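Local coordinates for protein kappa-carrageenase (Zobellia galactanivorans, PDB 5OCR) that probably hydrolyses kappa-carrageenan, a sulfated galactan of red algae, through the family 16 glycoside hydrolase part of a longer protein, at residues D19-K24 with G204-Q209; T134-I139 with G174-P179; I212-D217 with A222-K227. One frame throughout, in Å; residues are numbered along the deposited sequence.

Contact 1 of 3, residues D19-K24 with G204-Q209; sequences DQWTIK and GCEVNQ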
loop_
_atom_site.group_PDB
_atom_site.type_symbol
_atom_site.label_atom_id
_atom_site.label_comp_id
_atom_site.label_asym_id
_atom_site.label_seq_id
_atom_site.Cartn_x
_atom_site.Cartn_y
_atom_site.Cartn_z
ATOM N N ASP A 19 17.397 11.372 -17.441
ATOM C CA ASP A 19 16.685 10.129 -17.745
ATOM C C ASP A 19 15.477 10.299 -18.694
ATOM O O ASP A 19 14.806 11.322 -18.640
ATOM C CB ASP A 19 16.204 9.490 -16.429
ATOM C CG ASP A 19 17.360 9.016 -15.545
ATOM O OD1 ASP A 19 18.424 8.578 -16.057
ATOM O OD2 ASP A 19 17.261 9.049 -14.330
ATOM N N GLN A 20 15.163 9.259 -19.476
ATOM C CA GLN A 20 14.014 9.260 -20.369
ATOM C C GLN A 20 13.022 8.283 -19.776
ATOM O O GLN A 20 13.447 7.216 -19.317
ATOM C CB GLN A 20 14.400 8.655 -21.705
ATOM C CG GLN A 20 15.368 9.510 -22.500
ATOM C CD GLN A 20 14.701 10.727 -23.147
ATOM O OE1 GLN A 20 13.534 10.686 -23.602
ATOM N NE2 GLN A 20 15.460 11.813 -23.223
ATOM N N TRP A 21 11.739 8.619 -19.808
ATOM C CA TRP A 21 10.723 7.713 -19.170
ATOM C C TRP A 21 9.655 7.323 -20.148
ATOM O O TRP A 21 9.082 8.201 -20.806
ATOM C CB TRP A 21 10.086 8.425 -17.976
ATOM C CG TRP A 21 11.078 8.774 -16.912
ATOM C CD1 TRP A 21 11.734 10.011 -16.705
ATOM C CD2 TRP A 21 11.561 7.866 -15.870
ATOM N NE1 TRP A 21 12.598 9.921 -15.625
ATOM C CE2 TRP A 21 12.541 8.637 -15.068
ATOM C CE3 TRP A 21 11.288 6.531 -15.550
ATOM C CZ2 TRP A 21 13.176 8.083 -13.987
ATOM C CZ3 TRP A 21 11.938 5.981 -14.430
ATOM C CH2 TRP A 21 12.851 6.742 -13.684
ATOM N N THR A 22 9.338 6.037 -20.240
ATOM C CA THR A 22 8.279 5.493 -21.131
ATOM C C THR A 22 7.156 4.880 -20.325
ATOM O O THR A 22 7.390 4.038 -19.441
ATOM C CB THR A 22 8.846 4.430 -22.090
ATOM O OG1 THR A 22 9.879 5.098 -22.842
ATOM C CG2 THR A 22 7.752 4.004 -23.040
ATOM N N ILE A 23 5.949 5.380 -20.555
ATOM C CA ILE A 23 4.830 4.888 -19.803
ATOM C C ILE A 23 4.557 3.422 -20.134
ATOM O O ILE A 23 4.801 2.990 -21.309
ATOM C CB ILE A 23 3.595 5.787 -19.953
ATOM C CG1 ILE A 23 2.697 5.547 -18.692
ATOM C CG2 ILE A 23 2.995 5.570 -21.363
ATOM C CD1 ILE A 23 1.905 6.719 -18.158
ATOM N N LYS A 24 4.163 2.640 -19.104
ATOM C CA LYS A 24 3.887 1.215 -19.233
ATOM C C LYS A 24 2.406 1.016 -18.940
ATOM O O LYS A 24 1.979 1.051 -17.769
ATOM C CB LYS A 24 4.795 0.431 -18.274
ATOM C CG LYS A 24 6.306 0.593 -18.569
ATOM C CD LYS A 24 6.734 0.336 -20.020
ATOM C CE LYS A 24 6.906 -1.128 -20.338
ATOM N NZ LYS A 24 7.730 -1.185 -21.578
ATOM N N GLY A 204 4.625 9.365 -5.235
ATOM C CA GLY A 204 5.526 8.802 -6.302
ATOM C C GLY A 204 6.686 8.102 -5.706
ATOM O O GLY A 204 7.115 8.434 -4.597
ATOM N N CYS A 205 7.271 7.196 -6.471
ATOM C CA CYS A 205 8.488 6.503 -6.016
ATOM C C CYS A 205 9.348 6.188 -7.231
ATOM O O CYS A 205 8.830 5.505 -8.209
ATOM C CB CYS A 205 8.144 5.191 -5.359
ATOM S SG CYS A 205 9.503 4.399 -4.478
ATOM N N GLU A 206 10.624 6.527 -7.126
ATOM C CA GLU A 206 11.576 6.177 -8.155
ATOM C C GLU A 206 12.484 5.079 -7.632
ATOM O O GLU A 206 13.097 5.255 -6.566
ATOM C CB GLU A 206 12.320 7.483 -8.516
ATOM C CG GLU A 206 13.346 7.288 -9.604
ATOM C CD GLU A 206 14.118 8.588 -9.828
ATOM O OE1 GLU A 206 13.640 9.642 -9.404
ATOM O OE2 GLU A 206 15.143 8.587 -10.575
ATOM N N VAL A 207 12.583 3.946 -8.355
ATOM C CA VAL A 207 13.270 2.768 -7.852
ATOM C C VAL A 207 14.350 2.421 -8.893
ATOM O O VAL A 207 14.022 2.185 -10.068
ATOM C CB VAL A 207 12.343 1.530 -7.728
ATOM C CG1 VAL A 207 13.117 0.327 -7.195
ATOM C CG2 VAL A 207 11.158 1.859 -6.810
ATOM N N ASN A 208 15.608 2.418 -8.480
ATOM C CA ASN A 208 16.670 1.955 -9.384
ATOM C C ASN A 208 17.602 0.964 -8.635
ATOM O O ASN A 208 17.391 0.699 -7.484
ATOM C CB ASN A 208 17.438 3.153 -10.038
ATOM C CG ASN A 208 18.136 4.026 -9.029
ATOM O OD1 ASN A 208 18.935 3.554 -8.184
ATOM N ND2 ASN A 208 17.916 5.308 -9.145
ATOM N N GLN A 209 18.652 0.433 -9.297
ATOM C CA GLN A 209 19.479 -0.576 -8.610
ATOM C C GLN A 209 20.198 -0.020 -7.426
ATOM O O GLN A 209 20.639 -0.799 -6.575
ATOM C CB GLN A 209 20.510 -1.195 -9.599
ATOM C CG GLN A 209 21.421 -0.138 -10.154
ATOM C CD GLN A 209 22.426 -0.662 -11.147
ATOM O OE1 GLN A 209 22.900 -1.799 -11.060
ATOM N NE2 GLN A 209 22.763 0.187 -12.119
HETATM O O HOH W 1 15.604 10.365 -12.730
#

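Contact 2 of 3, residues T134-I139 with G174-P179; sequences TVYSEI and GVWKRP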
loop_
_atom_site.group_PDB
_atom_site.type_symbol
_atom_site.label_atom_id
_atom_site.label_comp_id
_atom_site.label_asym_id
_atom_site.label_seq_id
_atom_site.Cartn_x
_atom_site.Cartn_y
_atom_site.Cartn_z
ATOM N N THR A 134 17.494 -12.203 -1.178
ATOM C CA THR A 134 16.134 -11.691 -0.822
ATOM C C THR A 134 15.086 -12.704 -1.165
ATOM O O THR A 134 15.057 -13.159 -2.288
ATOM C CB THR A 134 15.887 -10.422 -1.666
ATOM O OG1 THR A 134 16.867 -9.445 -1.323
ATOM C CG2 THR A 134 14.466 -9.799 -1.364
ATOM N N VAL A 135 14.261 -13.057 -0.186
ATOM C CA VAL A 135 13.095 -13.949 -0.342
ATOM C C VAL A 135 11.888 -13.111 -0.796
ATOM O O VAL A 135 11.093 -13.572 -1.585
ATOM C CB VAL A 135 12.859 -14.560 1.066
ATOM C CG1 VAL A 135 11.508 -15.290 1.202
ATOM C CG2 VAL A 135 14.037 -15.489 1.391
ATOM N N TYR A 136 11.757 -11.906 -0.229
ATOM C CA TYR A 136 10.529 -11.132 -0.444
ATOM C C TYR A 136 10.937 -9.661 -0.418
ATOM O O TYR A 136 11.744 -9.261 0.440
ATOM C CB TYR A 136 9.588 -11.401 0.728
ATOM C CG TYR A 136 8.367 -10.422 0.787
ATOM C CD1 TYR A 136 7.300 -10.608 -0.058
ATOM C CD2 TYR A 136 8.348 -9.332 1.677
ATOM C CE1 TYR A 136 6.147 -9.768 0.009
ATOM C CE2 TYR A 136 7.215 -8.518 1.794
ATOM C CZ TYR A 136 6.164 -8.680 0.898
ATOM O OH TYR A 136 5.019 -7.844 0.987
ATOM N N SER A 137 10.400 -8.877 -1.348
ATOM C CA SER A 137 10.713 -7.419 -1.461
ATOM C C SER A 137 9.392 -6.633 -1.418
ATOM O O SER A 137 8.468 -6.984 -2.243
ATOM C CB SER A 137 11.329 -7.159 -2.858
ATOM O OG SER A 137 12.684 -7.539 -2.844
ATOM N N GLU A 138 9.306 -5.574 -0.586
ATOM C CA GLU A 138 8.098 -4.769 -0.558
ATOM C C GLU A 138 8.573 -3.304 -0.449
ATOM O O GLU A 138 9.329 -3.009 0.430
ATOM C CB GLU A 138 7.265 -5.108 0.648
ATOM C CG GLU A 138 6.054 -4.173 0.751
ATOM C CD GLU A 138 5.182 -4.530 1.949
ATOM O OE1 GLU A 138 5.155 -5.750 2.307
ATOM O OE2 GLU A 138 4.493 -3.619 2.510
ATOM N N ILE A 139 8.079 -2.446 -1.329
ATOM C CA ILE A 139 8.273 -0.997 -1.231
ATOM C C ILE A 139 6.894 -0.336 -1.022
ATOM O O ILE A 139 5.995 -0.384 -1.902
ATOM C CB ILE A 139 8.890 -0.458 -2.581
ATOM C CG1 ILE A 139 10.250 -1.145 -2.857
ATOM C CG2 ILE A 139 8.980 1.101 -2.441
ATOM C CD1 ILE A 139 10.897 -0.664 -4.158
ATOM N N GLY A 174 13.723 -17.753 6.506
ATOM C CA GLY A 174 13.521 -16.378 5.918
ATOM C C GLY A 174 13.337 -15.458 7.110
ATOM O O GLY A 174 12.387 -15.637 7.879
ATOM N N VAL A 175 14.231 -14.483 7.290
ATOM C CA VAL A 175 14.177 -13.556 8.389
ATOM C C VAL A 175 13.602 -12.210 7.910
ATOM O O VAL A 175 14.103 -11.593 6.966
ATOM C CB VAL A 175 15.592 -13.354 8.972
ATOM C CG1 VAL A 175 15.618 -12.247 10.075
ATOM C CG2 VAL A 175 16.072 -14.690 9.543
ATOM N N TRP A 176 12.524 -11.771 8.566
ATOM C CA TRP A 176 11.931 -10.458 8.284
ATOM C C TRP A 176 12.868 -9.311 8.656
ATOM O O TRP A 176 13.457 -9.257 9.772
ATOM C CB TRP A 176 10.626 -10.309 9.062
ATOM C CG TRP A 176 9.493 -10.988 8.326
ATOM C CD1 TRP A 176 8.991 -12.261 8.533
ATOM C CD2 TRP A 176 8.693 -10.409 7.242
ATOM N NE1 TRP A 176 7.951 -12.526 7.657
ATOM C CE2 TRP A 176 7.721 -11.418 6.866
ATOM C CE3 TRP A 176 8.708 -9.191 6.551
ATOM C CZ2 TRP A 176 6.789 -11.208 5.821
ATOM C CZ3 TRP A 176 7.732 -8.965 5.539
ATOM C CH2 TRP A 176 6.819 -9.972 5.169
ATOM N N LYS A 177 13.014 -8.363 7.733
ATOM C CA LYS A 177 13.734 -7.117 8.011
ATOM C C LYS A 177 12.651 -6.015 7.966
ATOM O O LYS A 177 12.116 -5.704 6.887
ATOM C CB LYS A 177 14.779 -6.826 6.917
ATOM C CG LYS A 177 15.868 -7.913 6.758
ATOM C CD LYS A 177 16.608 -8.227 8.055
ATOM C CE LYS A 177 17.653 -9.320 7.841
ATOM N NZ LYS A 177 18.448 -9.671 9.090
ATOM N N ARG A 178 12.270 -5.531 9.158
ATOM C CA ARG A 178 11.119 -4.660 9.356
ATOM C C ARG A 178 11.633 -3.238 9.517
ATOM O O ARG A 178 12.733 -3.029 10.074
ATOM C CB ARG A 178 10.338 -5.132 10.590
ATOM C CG ARG A 178 10.096 -6.642 10.540
ATOM C CD ARG A 178 8.990 -7.134 11.455
ATOM N NE ARG A 178 8.163 -8.186 10.833
ATOM C CZ ARG A 178 8.162 -9.463 11.180
ATOM N NH1 ARG A 178 8.978 -9.891 12.131
ATOM N NH2 ARG A 178 7.339 -10.316 10.575
ATOM N N PRO A 179 10.832 -2.251 9.131
ATOM C CA PRO A 179 11.293 -0.858 9.242
ATOM C C PRO A 179 11.695 -0.451 10.653
ATOM O O PRO A 179 12.693 0.228 10.787
ATOM C CB PRO A 179 10.033 -0.051 8.841
ATOM C CG PRO A 179 9.169 -0.992 8.109
ATOM C CD PRO A 179 9.536 -2.387 8.396
#

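Contact 3 of 3, residues I212-D217 with A222-K227; sequences IIWYVD and ARKPNK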
loop_
_atom_site.group_PDB
_atom_site.type_symbol
_atom_site.label_atom_id
_atom_site.label_comp_id
_atom_site.label_asym_id
_atom_site.label_seq_id
_atom_site.Cartn_x
_atom_site.Cartn_y
_atom_site.Cartn_z
ATOM N N ILE A 212 16.252 4.250 -3.739
ATOM C CA ILE A 212 14.781 4.336 -3.862
ATOM C C ILE A 212 14.463 5.775 -3.333
ATOM O O ILE A 212 14.933 6.174 -2.287
ATOM C CB ILE A 212 14.069 3.305 -2.979
ATOM C CG1 ILE A 212 14.427 1.861 -3.453
ATOM C CG2 ILE A 212 12.527 3.481 -3.062
ATOM C CD1 ILE A 212 14.308 0.849 -2.294
ATOM N N ILE A 213 13.662 6.521 -4.111
ATOM C CA ILE A 213 13.407 7.910 -3.721
ATOM C C ILE A 213 11.890 8.098 -3.742
ATOM O O ILE A 213 11.237 7.775 -4.729
ATOM C CB ILE A 213 14.066 8.870 -4.771
ATOM C CG1 ILE A 213 15.577 8.451 -4.926
ATOM C CG2 ILE A 213 13.950 10.345 -4.272
ATOM C CD1 ILE A 213 16.112 8.772 -6.305
ATOM N N TRP A 214 11.360 8.736 -2.717
ATOM C CA TRP A 214 9.896 8.954 -2.628
ATOM C C TRP A 214 9.530 10.403 -2.750
ATOM O O TRP A 214 10.284 11.318 -2.240
ATOM C CB TRP A 214 9.462 8.527 -1.257
ATOM C CG TRP A 214 9.440 7.063 -0.887
ATOM C CD1 TRP A 214 8.315 6.243 -0.810
ATOM C CD2 TRP A 214 10.576 6.208 -0.513
ATOM N NE1 TRP A 214 8.654 4.957 -0.429
ATOM C CE2 TRP A 214 10.006 4.902 -0.155
ATOM C CE3 TRP A 214 11.964 6.428 -0.342
ATOM C CZ2 TRP A 214 10.811 3.843 0.249
ATOM C CZ3 TRP A 214 12.756 5.379 0.052
ATOM C CH2 TRP A 214 12.200 4.103 0.369
ATOM N N TYR A 215 8.395 10.646 -3.384
ATOM C CA TYR A 215 7.934 12.025 -3.634
ATOM C C TYR A 215 6.499 12.213 -3.210
ATOM O O TYR A 215 5.665 11.347 -3.349
ATOM C CB TYR A 215 7.984 12.296 -5.154
ATOM C CG TYR A 215 9.371 12.124 -5.747
ATOM C CD1 TYR A 215 9.794 10.877 -6.229
ATOM C CD2 TYR A 215 10.236 13.243 -5.823
ATOM C CE1 TYR A 215 11.101 10.744 -6.823
ATOM C CE2 TYR A 215 11.549 13.110 -6.370
ATOM C CZ TYR A 215 11.909 11.866 -6.887
ATOM O OH TYR A 215 13.203 11.747 -7.410
ATOM N N VAL A 216 6.172 13.363 -2.642
ATOM C CA VAL A 216 4.751 13.682 -2.341
ATOM C C VAL A 216 4.490 15.009 -3.023
ATOM O O VAL A 216 5.211 16.007 -2.735
ATOM C CB VAL A 216 4.433 13.703 -0.821
ATOM C CG1 VAL A 216 2.985 14.164 -0.522
ATOM C CG2 VAL A 216 4.764 12.347 -0.236
ATOM N N ASP A 217 3.439 15.097 -3.854
ATOM C CA ASP A 217 3.161 16.322 -4.578
ATOM C C ASP A 217 4.408 16.959 -5.229
ATOM O O ASP A 217 4.620 18.209 -5.142
ATOM C CB ASP A 217 2.452 17.328 -3.640
ATOM C CG ASP A 217 0.976 16.982 -3.414
ATOM O OD1 ASP A 217 0.416 16.138 -4.145
ATOM O OD2 ASP A 217 0.368 17.683 -2.565
ATOM N N ALA A 222 11.980 11.411 0.848
ATOM C CA ALA A 222 12.794 10.389 1.467
ATOM C C ALA A 222 13.630 9.719 0.429
ATOM O O ALA A 222 13.275 9.752 -0.753
ATOM C CB ALA A 222 11.958 9.276 2.106
ATOM N N ARG A 223 14.731 9.112 0.876
ATOM C CA ARG A 223 15.545 8.338 -0.067
ATOM C C ARG A 223 16.303 7.316 0.724
ATOM O O ARG A 223 16.757 7.626 1.861
ATOM C CB ARG A 223 16.477 9.327 -0.794
ATOM C CG ARG A 223 17.582 8.755 -1.631
ATOM C CD ARG A 223 18.523 9.929 -2.018
ATOM N NE ARG A 223 17.911 10.946 -2.875
ATOM C CZ ARG A 223 18.331 11.277 -4.099
ATOM N NH1 ARG A 223 19.341 10.600 -4.650
ATOM N NH2 ARG A 223 17.733 12.237 -4.791
ATOM N N LYS A 224 16.440 6.105 0.166
ATOM C CA LYS A 224 17.183 5.037 0.857
ATOM C C LYS A 224 17.998 4.242 -0.127
ATOM O O LYS A 224 17.624 4.090 -1.297
ATOM C CB LYS A 224 16.298 4.006 1.577
ATOM C CG LYS A 224 15.312 4.540 2.618
ATOM C CD LYS A 224 16.046 4.990 3.849
ATOM C CE LYS A 224 15.077 4.804 4.998
ATOM N NZ LYS A 224 15.472 5.804 6.047
ATOM N N PRO A 225 19.130 3.701 0.340
ATOM C CA PRO A 225 19.857 2.809 -0.617
ATOM C C PRO A 225 19.060 1.574 -0.940
ATOM O O PRO A 225 18.387 1.051 -0.059
ATOM C CB PRO A 225 21.071 2.307 0.222
ATOM C CG PRO A 225 21.263 3.431 1.230
ATOM C CD PRO A 225 19.856 3.905 1.614
ATOM N N ASN A 226 19.214 1.043 -2.158
ATOM C CA ASN A 226 18.396 -0.192 -2.546
ATOM C C ASN A 226 19.152 -1.446 -2.174
ATOM O O ASN A 226 19.930 -2.009 -2.980
ATOM C CB ASN A 226 18.060 -0.151 -4.053
ATOM C CG ASN A 226 17.076 -1.228 -4.415
ATOM O OD1 ASN A 226 16.851 -2.081 -3.567
ATOM N ND2 ASN A 226 16.454 -1.166 -5.581
ATOM N N LYS A 227 18.991 -1.876 -0.919
ATOM C CA LYS A 227 19.768 -3.011 -0.456
ATOM C C LYS A 227 19.172 -4.305 -0.944
ATOM O O LYS A 227 19.899 -5.157 -1.450
ATOM C CB LYS A 227 19.823 -3.018 1.080
ATOM C CG LYS A 227 20.841 -3.931 1.646
ATOM C CD LYS A 227 21.116 -3.367 3.067
ATOM C CE LYS A 227 21.873 -4.364 3.880
ATOM N NZ LYS A 227 21.936 -3.662 5.197
#

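Contact 1 of 3, residues D19-K24 with G204-Q209
E206 leaves strand 200-207 with CG opposite the backbone N (chi1 -179°) and stays extended beyond it, whereas W21 turns its indole to the other rotamer, CG opposite the carbonyl carbon and beside the backbone N (chi1 -61°). Between them the two side chains bridge backbones whose CA atoms, of W21 and E206, are 11.2 Å apart. The acid crosses the indole at about a right angle, its carboxylate plane turned 87° from the ring. Its oxygen OE2 comes to the rim of the six-membered ring, near the ring plane and 4.0 Å from CZ2 of W21, while the methylene CG of E206 stands 4.1 Å from CH2 of W21. A water lies at the same edge, in the plane of the indole and 3.6 Å from CZ2 of W21, and links two acids by hydrogen bonds: it is 2.7 Å from OD2 of D19 and 2.8 Å from OE2 of E206. The meeting lies at the side of a beta-jellyroll, the fold of GH16 enzymes, where strand 21-23 pairs with strand 273-285, which pairs with 100-107, and this in turn with 200-207. W21 rests on W283 and K285 of strand 273-285 and reaches across to the acid. OD2 of D19 and OE2 of E206 are only 4.3 Å apart, so the two carboxylates would be expected to repel each other; the bridging water and a long, weak ion pair from D19 to K285 probably ease this. E206 has further polar partners, OE1 bonding to the hydroxyl of Y215 and OE2 to that of S15, bonds that would hold its buried carboxylate in rotation.

Contact 2 of 3, residues T134-I139 with G174-P179
Y136 meets W176 with one flank of its ring, and the path from its CB to its hydroxyl tells most of the contact. CB sets CG opposite the backbone N (chi1 168°), which carries the ring out beside the carbonyl carbon, toward W176. Further along, CD2 lies 3.9 Å from CH2 of W176, and next to it CE2 makes the closest approach, 3.7 Å from the same CH2 and 3.8 Å from CZ3 of W176. The CZ3-CH2 end of the indole is what touches, meeting the CD2-CE2 bond of the phenol at a slant. The ring planes stand at 60° with the centroids of the phenol and the indole six-membered ring 5.4 Å apart, an apolar meeting without a hydrogen bond. At the tip, OH of Y136 donates to OE1 of E138, a very short bond of 2.5 Å with the acceptor lying in the plane of the phenol ring. Both residues come off the same side of strand 134-144, where E138 opens the Glu-x-Asp-x-x-Glu signature of family GH16, continued by D140; in relatives that first glutamate is the nucleophile, consistent with a place for Y136 in the second shell. OE2 of E138 also bonds a glycerol, probably from the crystallisation liquor. The phenol is further fixed by a stack with F125 and by W120 and Y122. A leucine in place of Y136 would probably leave OE1 of E138 without this donor, set that carboxylate freer to turn and open a gap beside CH2 of W176. V135 and Y136 together form a classic beta bulge, both facing V167, which W176 also touches from strand 173-177.

Contact 3 of 3, residues I212-D217 with A222-K227
I212 and K224 exchange backbone hydrogen bonds, I212 N to K224 O at 2.8 Å and K224 N to I212 O at 2.9 Å, and W214 N donates to A222 O, the next hydrogen-bonded pair. On one face W214 lays the rim of its indole along the partner strand: CE3 is 3.8 Å from CB of A222, and CZ3 is 3.7 Å from CG of K224, whose chain slants past. CG2 of I212 lies over one face of that indole, off toward its rim. These strands, 211-216 and 219-225, form an antiparallel beta hairpin at the margin of a jellyroll sheet, with I213 and R223 a non-hydrogen-bonded pair on the other face. There the side chains run alongside each other, and CD1 of I213 sits 3.9 Å above the centre of the guanidinium plane. Salt bridges from NE of R223 to E220 and from NH1 to E211 fix the turn of that flat group over the isoleucine. Farther along, I212 CD1 packs 4.1 Å from CG of N226, an amide held by N208 O and the backbone N of W229. The indole is anchored in turn by NE1 bonding to D140 O, the lysine by NZ to Q184 O.

Overall arrangement
Contacts 1 and 3, centred about 12 Å apart, share a sheet: strands 200-207 and 211-216 are neighbours, with E206 N 2.8 Å from I213 O, and SG of C205 packs 3.5 Å from CG2 of I212. Contact 2 lies about 22 Å from contact 1 and 17 Å from contact 3, centre to centre, yet I139 joins it to both. Its CD1 packs 3.7 Å from CG2 of V207, and its CG2 lies 4.3 Å from CZ2 of W214. I139 therefore fills the jellyroll core, while its neighbour E138 points to the opposite side of the strand, where the glycerol and the probable active-site groove lie.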